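Local coordinates for extracellular solute-binding protein family 5 (Brucella melitensis, PDB 4ONY) that probably binds peptides or related solutes in the periplasm and delivers them to an ABC transporter for uptake, at residues R325-A330 against S415-Q420; L334-W339 against P395-S400; E385-G390 against L547-I552. One frame throughout, in Å; residues are numbered along the deposited sequence.

Contact 1 (R325-A330 against S415-Q420); sequences RRVRQA and SQAGFQ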
ATOM      1  N   ARG A 325      -5.806  17.252  23.177  1.00 10.98           N
ATOM      2  CA  ARG A 325      -4.588  16.869  22.506  1.00 11.01           C
ATOM      3  C   ARG A 325      -3.336  16.933  23.356  1.00 11.23           C
ATOM      4  O   ARG A 325      -2.337  16.268  23.027  1.00 10.97           O
ATOM      5  CB  ARG A 325      -4.341  17.716  21.253  1.00 11.15           C
ATOM      6  CG  ARG A 325      -3.883  19.138  21.525  1.00 11.69           C
ATOM      7  CD  ARG A 325      -3.636  19.858  20.169  1.00 12.10           C
ATOM      8  NE  ARG A 325      -3.038  21.190  20.353  1.00 12.87           N
ATOM      9  CZ  ARG A 325      -2.826  22.030  19.328  1.00 12.61           C
ATOM     10  NH1 ARG A 325      -3.228  21.677  18.114  1.00 12.29           N
ATOM     11  NH2 ARG A 325      -2.252  23.186  19.516  1.00 12.33           N
ATOM     12  N   ARG A 326      -3.345  17.767  24.393  1.00 11.48           N
ATOM     13  CA  ARG A 326      -2.217  17.827  25.307  1.00 12.02           C
ATOM     14  C   ARG A 326      -2.073  16.516  26.094  1.00 11.62           C
ATOM     15  O   ARG A 326      -0.951  16.086  26.413  1.00 11.87           O
ATOM     16  CB  ARG A 326      -2.375  18.994  26.311  1.00 12.81           C
ATOM     17  CG  ARG A 326      -2.391  20.359  25.645  1.00 13.61           C
ATOM     18  CD  ARG A 326      -2.787  21.476  26.587  1.00 13.89           C
ATOM     19  NE  ARG A 326      -4.121  21.232  27.080  1.00 14.14           N
ATOM     20  CZ  ARG A 326      -4.781  22.025  27.909  1.00 15.06           C
ATOM     21  NH1 ARG A 326      -4.229  23.174  28.336  1.00 16.35           N
ATOM     22  NH2 ARG A 326      -5.993  21.686  28.317  1.00 14.48           N
ATOM     23  N   VAL A 327      -3.209  15.908  26.451  1.00 11.39           N
ATOM     24  CA  VAL A 327      -3.195  14.605  27.125  1.00 11.19           C
ATOM     25  C   VAL A 327      -2.654  13.515  26.171  1.00 11.13           C
ATOM     26  O   VAL A 327      -1.809  12.680  26.552  1.00 11.04           O
ATOM     27  CB  VAL A 327      -4.599  14.258  27.635  1.00 11.39           C
ATOM     28  CG1 VAL A 327      -4.672  12.830  28.149  1.00 11.33           C
ATOM     29  CG2 VAL A 327      -5.061  15.239  28.707  1.00 11.56           C
ATOM     30  N   ARG A 328      -3.147  13.510  24.937  1.00 10.80           N
ATOM     31  CA  ARG A 328      -2.646  12.563  23.928  1.00 11.39           C
ATOM     32  C   ARG A 328      -1.139  12.745  23.720  1.00 11.24           C
ATOM     33  O   ARG A 328      -0.397  11.768  23.683  1.00 11.06           O
ATOM     34  CB  ARG A 328      -3.407  12.709  22.592  1.00 11.49           C
ATOM     35  CG  ARG A 328      -4.898  12.421  22.775  1.00 11.52           C
ATOM     36  CD  ARG A 328      -5.603  12.238  21.477  1.00 11.51           C
ATOM     37  NE  ARG A 328      -5.473  13.418  20.601  1.00 11.55           N
ATOM     38  CZ  ARG A 328      -6.304  14.434  20.492  1.00 11.15           C
ATOM     39  NH1 ARG A 328      -7.344  14.551  21.264  1.00 11.65           N
ATOM     40  NH2 ARG A 328      -6.064  15.364  19.573  1.00 11.07           N
ATOM     41  N   GLN A 329      -0.691  13.987  23.640  1.00 11.84           N
ATOM     42  CA  GLN A 329       0.734  14.273  23.471  1.00 12.97           C
ATOM     43  C   GLN A 329       1.568  13.689  24.622  1.00 13.05           C
ATOM     44  O   GLN A 329       2.566  13.024  24.387  1.00 12.69           O
ATOM     45  CB  GLN A 329       0.948  15.778  23.383  1.00 14.44           C
ATOM     46  CG  GLN A 329       2.329  16.293  22.986  1.00 16.44           C
ATOM     47  CD  GLN A 329       2.412  17.822  23.183  1.00 18.43           C
ATOM     48  OE1 GLN A 329       1.440  18.503  23.622  1.00 21.87           O
ATOM     49  NE2 GLN A 329       3.526  18.349  22.901  1.00 19.52           N
ATOM     50  N   ALA A 330       1.151  13.944  25.869  1.00 12.89           N
ATOM     51  CA  ALA A 330       1.817  13.367  27.049  1.00 13.03           C
ATOM     52  C   ALA A 330       1.884  11.839  26.984  1.00 13.04           C
ATOM     53  O   ALA A 330       2.950  11.239  27.228  1.00 12.69           O
ATOM     54  CB  ALA A 330       1.079  13.759  28.326  1.00 13.14           C
ATOM     55  N   SER A 415      -0.090  17.903  33.865  1.00 16.02           N
ATOM     56  CA  SER A 415      -0.360  18.945  34.862  1.00 17.13           C
ATOM     57  C   SER A 415      -0.888  20.237  34.207  1.00 16.85           C
ATOM     58  O   SER A 415      -1.882  20.790  34.651  1.00 16.23           O
ATOM     59  CB  SER A 415       0.874  19.220  35.723  1.00 18.59           C
ATOM     60  OG  SER A 415       1.225  18.056  36.435  1.00 19.57           O
ATOM     61  N   GLN A 416      -0.280  20.659  33.106  1.00 17.28           N
ATOM     62  CA  GLN A 416      -0.799  21.817  32.342  1.00 18.19           C
ATOM     63  C   GLN A 416      -2.226  21.578  31.837  1.00 17.61           C
ATOM     64  O   GLN A 416      -3.006  22.492  31.717  1.00 17.57           O
ATOM     65  CB  GLN A 416       0.122  22.127  31.145  1.00 19.96           C
ATOM     66  CG  GLN A 416       1.534  22.552  31.557  1.00 21.21           C
ATOM     67  CD  GLN A 416       1.604  23.926  32.265  1.00 22.84           C
ATOM     68  OE1 GLN A 416       1.477  24.942  31.631  1.00 26.37           O
ATOM     69  NE2 GLN A 416       1.858  23.944  33.540  1.00 23.72           N
ATOM     70  N   ALA A 417      -2.568  20.317  31.568  1.00 17.44           N
ATOM     71  CA  ALA A 417      -3.914  19.937  31.137  1.00 16.43           C
ATOM     72  C   ALA A 417      -4.903  19.619  32.239  1.00 16.32           C
ATOM     73  O   ALA A 417      -5.990  19.172  31.955  1.00 18.31           O
ATOM     74  CB  ALA A 417      -3.830  18.757  30.230  1.00 16.27           C
ATOM     75  N   GLY A 418      -4.550  19.868  33.483  1.00 16.64           N
ATOM     76  CA  GLY A 418      -5.496  19.827  34.590  1.00 16.67           C
ATOM     77  C   GLY A 418      -5.399  18.570  35.459  1.00 16.93           C
ATOM     78  O   GLY A 418      -6.194  18.409  36.361  1.00 17.34           O
ATOM     79  N   PHE A 419      -4.453  17.655  35.165  1.00 16.49           N
ATOM     80  CA  PHE A 419      -4.265  16.468  35.974  1.00 16.40           C
ATOM     81  C   PHE A 419      -3.661  16.838  37.330  1.00 18.12           C
ATOM     82  O   PHE A 419      -2.975  17.860  37.444  1.00 16.77           O
ATOM     83  CB  PHE A 419      -3.361  15.455  35.268  1.00 16.39           C
ATOM     84  CG  PHE A 419      -4.080  14.604  34.243  1.00 15.80           C
ATOM     85  CD1 PHE A 419      -4.706  15.186  33.159  1.00 16.35           C
ATOM     86  CD2 PHE A 419      -4.140  13.243  34.383  1.00 16.40           C
ATOM     87  CE1 PHE A 419      -5.369  14.407  32.207  1.00 16.11           C
ATOM     88  CE2 PHE A 419      -4.809  12.457  33.464  1.00 16.42           C
ATOM     89  CZ  PHE A 419      -5.447  13.046  32.381  1.00 15.97           C
ATOM     90  N   GLN A 420      -3.935  16.000  38.338  1.00 19.82           N
ATOM     91  CA  GLN A 420      -3.187  15.960  39.598  1.00 21.71           C
ATOM     92  C   GLN A 420      -2.575  14.578  39.778  1.00 20.90           C
ATOM     93  O   GLN A 420      -2.978  13.583  39.176  1.00 19.31           O
ATOM     94  CB  GLN A 420      -4.103  16.202  40.786  1.00 25.55           C
ATOM     95  CG  GLN A 420      -5.052  17.359  40.657  1.00 29.91           C
ATOM     96  CD  GLN A 420      -4.415  18.693  40.838  1.00 35.76           C
ATOM     97  OE1 GLN A 420      -3.248  18.816  41.228  1.00 41.96           O
ATOM     98  NE2 GLN A 420      -5.187  19.734  40.530  1.00 41.67           N
TER
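A Schellman motif that ends helix 404-416 packs its apolar face against the first turn of helix 325-333, bringing Ala417 and Phe419 up to Arg326 and Val327. In the motif Phe419 N bonds back to Leu414 O and Gly418 N to Ser415 O, the latter at 3.1 Å; Gly418 adopts the positive phi (103°) of the C-prime residue, which lets the chain leave the helix. Ala417, the residue before it, has its methyl aimed at the other helix, where CB lies 4.0 Å from Val327 CG2. The same valine methyl touches the ring of Phe419 at CE1, 3.6 Å away, and the two side chains cross at about a right angle. With CG1 anti to the backbone N (chi1 171°), Val327 is left with CG2 as the branch that meets both partners. Arg326 covers the outer side of the contact. Its chain bends at chi3 (-61°) and lays one face of the guanidinium over Ala417, whose CA stands 3.9 Å above the plane near its centre. The touches across the contact are van der Waals in kind; the polar end of Arg326 forms a salt bridge from NH2 to Asp324 OD2, just before the helix. Arg326 and Gln416 are exposed to solvent, whereas Val327, Ala417 and Phe419 are buried. Further in, Phe419 packs edge-to-face on Phe434 and against Leu414, Ala330 continues the interface onto Leu413 and Leu414 of helix 404-416, and beyond the motif the backbones of Gln420 and Ile427 pair, joining strands 420-422 and 425-427.

Contact 2 (L334-W339 against P395-S400); sequences LFDFEW and PVTDGS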
ATOM      1  N   LEU A 334       5.287   8.349  26.432  1.00 14.93           N
ATOM      2  CA  LEU A 334       5.617   7.286  27.372  1.00 15.27           C
ATOM      3  C   LEU A 334       5.932   5.915  26.754  1.00 15.30           C
ATOM      4  O   LEU A 334       6.491   5.032  27.443  1.00 14.82           O
ATOM      5  CB  LEU A 334       4.509   7.143  28.397  1.00 15.38           C
ATOM      6  CG  LEU A 334       4.295   8.387  29.233  1.00 15.49           C
ATOM      7  CD1 LEU A 334       3.092   8.192  30.095  1.00 16.05           C
ATOM      8  CD2 LEU A 334       5.516   8.660  30.114  1.00 16.16           C
ATOM      9  N   PHE A 335       5.602   5.721  25.474  1.00 14.72           N
ATOM     10  CA  PHE A 335       5.967   4.495  24.825  1.00 15.08           C
ATOM     11  C   PHE A 335       7.512   4.403  24.659  1.00 15.31           C
ATOM     12  O   PHE A 335       8.136   5.321  24.109  1.00 15.35           O
ATOM     13  CB  PHE A 335       5.303   4.325  23.494  1.00 15.96           C
ATOM     14  CG  PHE A 335       5.742   3.045  22.801  1.00 17.25           C
ATOM     15  CD1 PHE A 335       5.382   1.822  23.320  1.00 17.36           C
ATOM     16  CD2 PHE A 335       6.559   3.088  21.674  1.00 17.51           C
ATOM     17  CE1 PHE A 335       5.817   0.655  22.740  1.00 18.41           C
ATOM     18  CE2 PHE A 335       6.983   1.921  21.086  1.00 17.99           C
ATOM     19  CZ  PHE A 335       6.622   0.711  21.622  1.00 18.59           C
ATOM     20  N   ASP A 336       8.113   3.338  25.195  1.00 14.32           N
ATOM     21  CA  ASP A 336       9.572   3.146  25.132  1.00 14.62           C
ATOM     22  C   ASP A 336       9.914   2.212  23.996  1.00 14.66           C
ATOM     23  O   ASP A 336       9.959   0.999  24.161  1.00 14.49           O
ATOM     24  CB  ASP A 336      10.133   2.650  26.466  1.00 14.78           C
ATOM     25  CG  ASP A 336      11.647   2.651  26.496  1.00 15.63           C
ATOM     26  OD1 ASP A 336      12.277   2.661  25.408  1.00 14.95           O
ATOM     27  OD2 ASP A 336      12.204   2.622  27.626  1.00 15.70           O
ATOM     28  N   PHE A 337      10.135   2.796  22.816  1.00 14.48           N
ATOM     29  CA  PHE A 337      10.434   1.999  21.664  1.00 14.88           C
ATOM     30  C   PHE A 337      11.780   1.286  21.803  1.00 15.80           C
ATOM     31  O   PHE A 337      11.929   0.137  21.362  1.00 16.12           O
ATOM     32  CB  PHE A 337      10.447   2.794  20.361  1.00 15.00           C
ATOM     33  CG  PHE A 337      10.976   1.997  19.196  1.00 15.14           C
ATOM     34  CD1 PHE A 337      10.301   0.874  18.757  1.00 15.51           C
ATOM     35  CD2 PHE A 337      12.153   2.340  18.567  1.00 15.94           C
ATOM     36  CE1 PHE A 337      10.800   0.095  17.704  1.00 15.72           C
ATOM     37  CE2 PHE A 337      12.649   1.588  17.489  1.00 16.41           C
ATOM     38  CZ  PHE A 337      11.963   0.467  17.052  1.00 15.95           C
ATOM     39  N   GLU A 338      12.767   1.971  22.351  1.00 16.03           N
ATOM     40  CA  GLU A 338      14.113   1.418  22.373  1.00 16.71           C
ATOM     41  C   GLU A 338      14.168   0.175  23.261  1.00 16.86           C
ATOM     42  O   GLU A 338      14.793  -0.827  22.897  1.00 16.19           O
ATOM     43  CB  GLU A 338      15.151   2.459  22.779  1.00 17.59           C
ATOM     44  CG  GLU A 338      15.439   3.522  21.715  1.00 17.78           C
ATOM     45  CD  GLU A 338      14.254   4.423  21.425  1.00 17.48           C
ATOM     46  OE1 GLU A 338      13.597   4.879  22.390  1.00 16.98           O
ATOM     47  OE2 GLU A 338      13.964   4.688  20.209  1.00 17.42           O
ATOM     48  N   TRP A 339      13.454   0.196  24.370  1.00 17.17           N
ATOM     49  CA  TRP A 339      13.326  -1.019  25.162  1.00 17.80           C
ATOM     50  C   TRP A 339      12.673  -2.148  24.360  1.00 17.95           C
ATOM     51  O   TRP A 339      13.148  -3.302  24.364  1.00 17.99           O
ATOM     52  CB  TRP A 339      12.532  -0.786  26.452  1.00 18.12           C
ATOM     53  CG  TRP A 339      12.509  -2.034  27.318  1.00 18.30           C
ATOM     54  CD1 TRP A 339      13.439  -2.381  28.277  1.00 19.23           C
ATOM     55  CD2 TRP A 339      11.562  -3.116  27.269  1.00 18.44           C
ATOM     56  NE1 TRP A 339      13.125  -3.611  28.825  1.00 19.41           N
ATOM     57  CE2 TRP A 339      11.981  -4.087  28.233  1.00 19.54           C
ATOM     58  CE3 TRP A 339      10.424  -3.379  26.502  1.00 18.49           C
ATOM     59  CZ2 TRP A 339      11.290  -5.309  28.426  1.00 19.66           C
ATOM     60  CZ3 TRP A 339       9.726  -4.598  26.696  1.00 18.49           C
ATOM     61  CH2 TRP A 339      10.164  -5.534  27.658  1.00 19.03           C
ATOM     62  N   PRO A 395      10.340  10.717  21.401  1.00 15.58           N
ATOM     63  CA  PRO A 395      11.450  10.434  22.319  1.00 16.21           C
ATOM     64  C   PRO A 395      12.272   9.202  21.968  1.00 16.04           C
ATOM     65  O   PRO A 395      11.711   8.161  21.593  1.00 15.38           O
ATOM     66  CB  PRO A 395      10.760  10.172  23.669  1.00 16.36           C
ATOM     67  CG  PRO A 395       9.389  10.639  23.520  1.00 16.53           C
ATOM     68  CD  PRO A 395       9.032  10.657  22.077  1.00 16.08           C
ATOM     69  N   VAL A 396      13.590   9.319  22.124  1.00 16.81           N
ATOM     70  CA  VAL A 396      14.512   8.189  22.080  1.00 16.97           C
ATOM     71  C   VAL A 396      14.977   7.983  23.522  1.00 17.64           C
ATOM     72  O   VAL A 396      15.551   8.880  24.117  1.00 17.67           O
ATOM     73  CB  VAL A 396      15.698   8.485  21.152  1.00 17.64           C
ATOM     74  CG1 VAL A 396      16.761   7.374  21.203  1.00 17.97           C
ATOM     75  CG2 VAL A 396      15.216   8.730  19.695  1.00 17.54           C
ATOM     76  N   THR A 397      14.674   6.837  24.111  1.00 17.82           N
ATOM     77  CA  THR A 397      15.054   6.590  25.510  1.00 18.58           C
ATOM     78  C   THR A 397      16.425   5.949  25.586  1.00 19.47           C
ATOM     79  O   THR A 397      17.025   5.639  24.564  1.00 18.62           O
ATOM     80  CB  THR A 397      14.096   5.604  26.196  1.00 18.46           C
ATOM     81  OG1 THR A 397      14.249   4.305  25.613  1.00 18.65           O
ATOM     82  CG2 THR A 397      12.649   6.069  26.054  1.00 18.33           C
ATOM     83  N   ASP A 398      16.866   5.691  26.816  1.00 21.19           N
ATOM     84  CA  ASP A 398      18.074   4.943  27.064  1.00 22.94           C
ATOM     85  C   ASP A 398      17.852   3.431  26.918  1.00 22.58           C
ATOM     86  O   ASP A 398      18.738   2.664  27.199  1.00 22.88           O
ATOM     87  CB  ASP A 398      18.635   5.269  28.479  1.00 24.60           C
ATOM     88  CG  ASP A 398      17.643   4.942  29.622  1.00 27.10           C
ATOM     89  OD1 ASP A 398      16.568   4.323  29.376  1.00 27.28           O
ATOM     90  OD2 ASP A 398      17.939   5.328  30.785  1.00 29.24           O
ATOM     91  N   GLY A 399      16.669   2.977  26.532  1.00 22.03           N
ATOM     92  CA  GLY A 399      16.454   1.541  26.360  1.00 21.90           C
ATOM     93  C   GLY A 399      16.157   0.786  27.637  1.00 22.31           C
ATOM     94  O   GLY A 399      15.907  -0.428  27.596  1.00 22.36           O
ATOM     95  N   SER A 400      16.110   1.498  28.761  1.00 21.49           N
ATOM     96  CA  SER A 400      15.933   0.852  30.045  1.00 22.58           C
ATOM     97  C   SER A 400      14.522   0.365  30.279  1.00 22.19           C
ATOM     98  O   SER A 400      14.321  -0.512  31.093  1.00 23.49           O
ATOM     99  CB  SER A 400      16.297   1.836  31.185  1.00 22.94           C
ATOM    100  OG  SER A 400      15.348   2.916  31.254  1.00 23.52           O
TER
HETATM  101  O   HOH W   1      10.952   5.689  22.762  1.00 17.36           O
HETATM  102  O   HOH W   2      12.013   6.386  19.518  1.00 13.51           O
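Thr397 OG1 donates to Asp336 OD1 over 2.6 Å, and Thr397 N donates to Glu338 OE1 over 2.8 Å in a nearly straight bond (167°), so one loop residue is held by two carboxylates at the start of helix 337-344. Asp336 is the N-cap: OD1 also accepts from Trp339 N at 2.9 Å, and the threonine hydroxyl and this amide approach it from opposite faces of the carboxylate plane. Thr397 OG1 in turn accepts from Gly399 N, an ST turn, and Asp398 OD1 follows with an Asx turn to Ser400 N. Glu338 reaches back to the loop because its chain folds at chi2 (66°). Water 1 lies within hydrogen-bonding distance of Phe337 N, Glu338 OE1 and Pro395 O, and water 2 lies between Glu338 OE2 and Pro395 O. Outward, Val396 CG1 packs 3.9 Å from Glu338 CD, and Gly399 CA lies 3.9 Å from Glu338 CB. Gly399 O meets the indole edge of Trp339 at CD1, 3.2 Å away. Asp336 touches Asn455 and Trp339 touches Arg454, both on helix 443-458, while Phe335 packs on strands 350-351 and 557-562.

Contact 3 (E385-G390 against L547-I552); sequences EDVMNG and LDRVLI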
ATOM      1  N   GLU A 385       5.017  24.139  16.900  1.00 17.50           N
ATOM      2  CA  GLU A 385       6.233  24.766  16.463  1.00 20.36           C
ATOM      3  C   GLU A 385       7.351  23.757  16.103  1.00 18.55           C
ATOM      4  O   GLU A 385       8.030  23.921  15.069  1.00 16.82           O
ATOM      5  CB  GLU A 385       6.764  25.752  17.537  1.00 23.88           C
ATOM      6  CG  GLU A 385       8.085  26.366  17.128  1.00 30.31           C
ATOM      7  CD  GLU A 385       8.636  27.398  18.115  1.00 37.56           C
ATOM      8  OE1 GLU A 385       9.102  27.026  19.235  1.00 40.93           O
ATOM      9  OE2 GLU A 385       8.661  28.573  17.719  1.00 45.96           O
ATOM     10  N   ASP A 386       7.597  22.771  16.965  1.00 17.72           N
ATOM     11  CA  ASP A 386       8.673  21.782  16.658  1.00 18.23           C
ATOM     12  C   ASP A 386       8.379  20.978  15.379  1.00 16.51           C
ATOM     13  O   ASP A 386       9.267  20.691  14.584  1.00 16.43           O
ATOM     14  CB  ASP A 386       9.041  20.858  17.858  1.00 18.68           C
ATOM     15  CG  ASP A 386       7.840  20.036  18.428  1.00 19.27           C
ATOM     16  OD1 ASP A 386       6.671  20.119  17.954  1.00 17.23           O
ATOM     17  OD2 ASP A 386       8.114  19.286  19.397  1.00 19.10           O
ATOM     18  N   VAL A 387       7.120  20.691  15.147  1.00 15.04           N
ATOM     19  CA  VAL A 387       6.736  19.953  13.928  1.00 14.72           C
ATOM     20  C   VAL A 387       6.882  20.865  12.698  1.00 14.76           C
ATOM     21  O   VAL A 387       7.285  20.400  11.635  1.00 14.60           O
ATOM     22  CB  VAL A 387       5.309  19.381  14.044  1.00 14.13           C
ATOM     23  CG1 VAL A 387       4.830  18.738  12.755  1.00 14.45           C
ATOM     24  CG2 VAL A 387       5.229  18.348  15.167  1.00 13.89           C
ATOM     25  N   MET A 388       6.528  22.128  12.838  1.00 14.88           N
ATOM     26  CA  MET A 388       6.598  23.072  11.741  1.00 15.94           C
ATOM     27  C   MET A 388       8.047  23.333  11.334  1.00 16.47           C
ATOM     28  O   MET A 388       8.330  23.458  10.125  1.00 15.45           O
ATOM     29  CB  MET A 388       5.936  24.386  12.127  1.00 17.75           C
ATOM     30  CG  MET A 388       5.866  25.449  11.030  1.00 18.58           C
ATOM     31  SD  MET A 388       4.512  25.078   9.916  1.00 18.72           S
ATOM     32  CE  MET A 388       3.168  25.779  10.885  1.00 20.01           C
ATOM     33  N   ASN A 389       8.959  23.387  12.309  1.00 16.44           N
ATOM     34  CA  ASN A 389      10.378  23.679  12.027  0.50 17.18           C
ATOM     35  C   ASN A 389      11.222  22.440  11.737  1.00 16.86           C
ATOM     36  O   ASN A 389      12.388  22.560  11.420  1.00 17.02           O
ATOM     37  CB  ASN A 389      11.056  24.596  13.093  0.50 17.94           C
ATOM     38  CG  ASN A 389      11.191  23.961  14.484  0.50 17.96           C
ATOM     39  OD1 ASN A 389      11.250  22.755  14.632  0.50 17.89           O
ATOM     40  ND2 ASN A 389      11.305  24.806  15.505  0.50 18.49           N
ATOM     41  N   GLY A 390      10.625  21.260  11.802  1.00 15.90           N
ATOM     42  CA  GLY A 390      11.356  20.025  11.491  1.00 15.70           C
ATOM     43  C   GLY A 390      12.339  19.581  12.584  1.00 15.95           C
ATOM     44  O   GLY A 390      13.334  18.887  12.294  1.00 15.51           O
ATOM     45  N   LEU A 547      -0.260  18.093   5.509  1.00 11.40           N
ATOM     46  CA  LEU A 547      -1.202  17.152   6.124  1.00 11.43           C
ATOM     47  C   LEU A 547      -0.484  16.367   7.218  1.00 11.34           C
ATOM     48  O   LEU A 547      -0.966  16.277   8.345  1.00 11.19           O
ATOM     49  CB  LEU A 547      -1.848  16.203   5.097  1.00 11.57           C
ATOM     50  CG  LEU A 547      -2.843  15.153   5.654  1.00 11.87           C
ATOM     51  CD1 LEU A 547      -3.983  15.779   6.448  1.00 11.98           C
ATOM     52  CD2 LEU A 547      -3.457  14.326   4.543  1.00 12.30           C
ATOM     53  N   ASP A 548       0.696  15.838   6.890  1.00 11.43           N
ATOM     54  CA  ASP A 548       1.494  15.086   7.851  1.00 11.09           C
ATOM     55  C   ASP A 548       1.718  15.901   9.130  1.00 10.84           C
ATOM     56  O   ASP A 548       1.538  15.395  10.254  1.00 10.77           O
ATOM     57  CB  ASP A 548       2.827  14.652   7.207  1.00 11.35           C
ATOM     58  CG  ASP A 548       3.576  13.622   8.023  1.00 11.14           C
ATOM     59  OD1 ASP A 548       2.944  12.680   8.498  1.00 11.38           O
ATOM     60  OD2 ASP A 548       4.820  13.696   8.098  1.00 12.06           O
ATOM     61  N   ARG A 549       2.057  17.169   8.963  1.00 10.93           N
ATOM     62  CA  ARG A 549       2.388  18.048  10.099  1.00 10.98           C
ATOM     63  C   ARG A 549       1.181  18.230  11.011  1.00 10.85           C
ATOM     64  O   ARG A 549       1.301  18.189  12.232  1.00 10.02           O
ATOM     65  CB  ARG A 549       2.891  19.410   9.657  1.00 11.26           C
ATOM     66  CG  ARG A 549       4.234  19.391   8.942  1.00 11.36           C
ATOM     67  CD  ARG A 549       4.753  20.791   8.626  1.00 11.91           C
ATOM     68  NE  ARG A 549       5.715  20.728   7.531  1.00 12.17           N
ATOM     69  CZ  ARG A 549       7.002  20.402   7.658  1.00 12.01           C
ATOM     70  NH1 ARG A 549       7.572  20.167   8.849  1.00 11.43           N
ATOM     71  NH2 ARG A 549       7.712  20.270   6.557  1.00 11.85           N
ATOM     72  N   VAL A 550       0.014  18.379  10.396  1.00 10.78           N
ATOM     73  CA  VAL A 550      -1.198  18.557  11.176  1.00 11.13           C
ATOM     74  C   VAL A 550      -1.567  17.289  11.960  1.00 10.88           C
ATOM     75  O   VAL A 550      -2.000  17.371  13.137  1.00 11.13           O
ATOM     76  CB  VAL A 550      -2.384  18.985  10.283  1.00 11.34           C
ATOM     77  CG1 VAL A 550      -3.664  19.042  11.118  1.00 11.51           C
ATOM     78  CG2 VAL A 550      -2.098  20.321   9.587  1.00 11.39           C
ATOM     79  N   LEU A 551      -1.411  16.132  11.305  1.00 10.38           N
ATOM     80  CA  LEU A 551      -1.769  14.882  11.892  1.00 10.43           C
ATOM     81  C   LEU A 551      -0.841  14.503  13.055  1.00 10.22           C
ATOM     82  O   LEU A 551      -1.309  14.086  14.130  1.00 10.07           O
ATOM     83  CB  LEU A 551      -1.783  13.772  10.830  1.00 10.56           C
ATOM     84  CG  LEU A 551      -2.828  13.838   9.744  1.00 10.97           C
ATOM     85  CD1 LEU A 551      -2.591  12.750   8.693  1.00 11.69           C
ATOM     86  CD2 LEU A 551      -4.247  13.690  10.309  1.00 11.28           C
ATOM     87  N   ILE A 552       0.452  14.691  12.856  1.00 10.28           N
ATOM     88  CA  ILE A 552       1.431  14.501  13.924  1.00 10.52           C
ATOM     89  C   ILE A 552       1.119  15.426  15.118  1.00 11.06           C
ATOM     90  O   ILE A 552       1.227  15.005  16.281  1.00 10.72           O
ATOM     91  CB  ILE A 552       2.855  14.784  13.450  1.00 10.79           C
ATOM     92  CG1 ILE A 552       3.310  13.708  12.457  1.00 11.09           C
ATOM     93  CG2 ILE A 552       3.833  14.832  14.645  1.00 11.00           C
ATOM     94  CD1 ILE A 552       4.503  14.134  11.601  1.00 11.37           C
TER
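Val387 and Arg549 lose equal areas to the opposite segment and make up most of this contact, with Ile552 a turn further along. Arg549 extends from CG to NE beside helix 385-389, and its NH1 donates to Val387 O over 2.8 Å. The carbonyl oxygen lies at the edge of the guanidinium, in its plane, and the donor likewise lies in the carbonyl plane; the bend is at the hydrogen, where the N-H...O angle is 139°. Gly390 N makes a weak bond to the same carbonyl, so Val387 O has a backbone and an arginine donor. Val387 meets the aliphatic base of the same side chain: CG1, anti to the backbone N (chi1 174°), lies 3.7 Å from Arg549 CB and 3.6 Å from Arg549 O. The other methyl, CG2, turns to Ile552 CG2 at 3.8 Å, the two side chains crossing obliquely. The two helix segments run nearly antiparallel, at 157° between their directions, with axes 9.6 Å apart at closest approach. The pairing joins the short helix 385-389 to the long helix 537-553, which leads into strand 557-562 of the mixed sheet. Met388 borders the arginine on one side, its SD 4.5 Å from Arg549 CD, and packs on Arg373 and Leu376 of helix 370-376. Arg549 NE forms a salt bridge with Glu372 OE1 of that helix, and NH1 also bonds to Arg366 O. Trp392 packs against Val387.

In the fold
The three contacts lie on the same side of the chain's centre, their own centres about 19 to 22 Å apart. Contacts 1 and 2 use the consecutive helices 325-333 and 337-344, and along the chain contact 2 is nested inside the loop closed by contact 1. Contact 3 crosses both: 385-390 falls inside those loops, while 547-552 comes far later, on helix 537-553. Nearest atoms of contact 3 are about 6 Å from contact 1 and about 9 Å from contact 2. The region between residues 340 and 420, largely helix and loop, is thus tied back to helices on both sides of it in sequence, next to the mixed sheet containing strands 310-315 and 557-562.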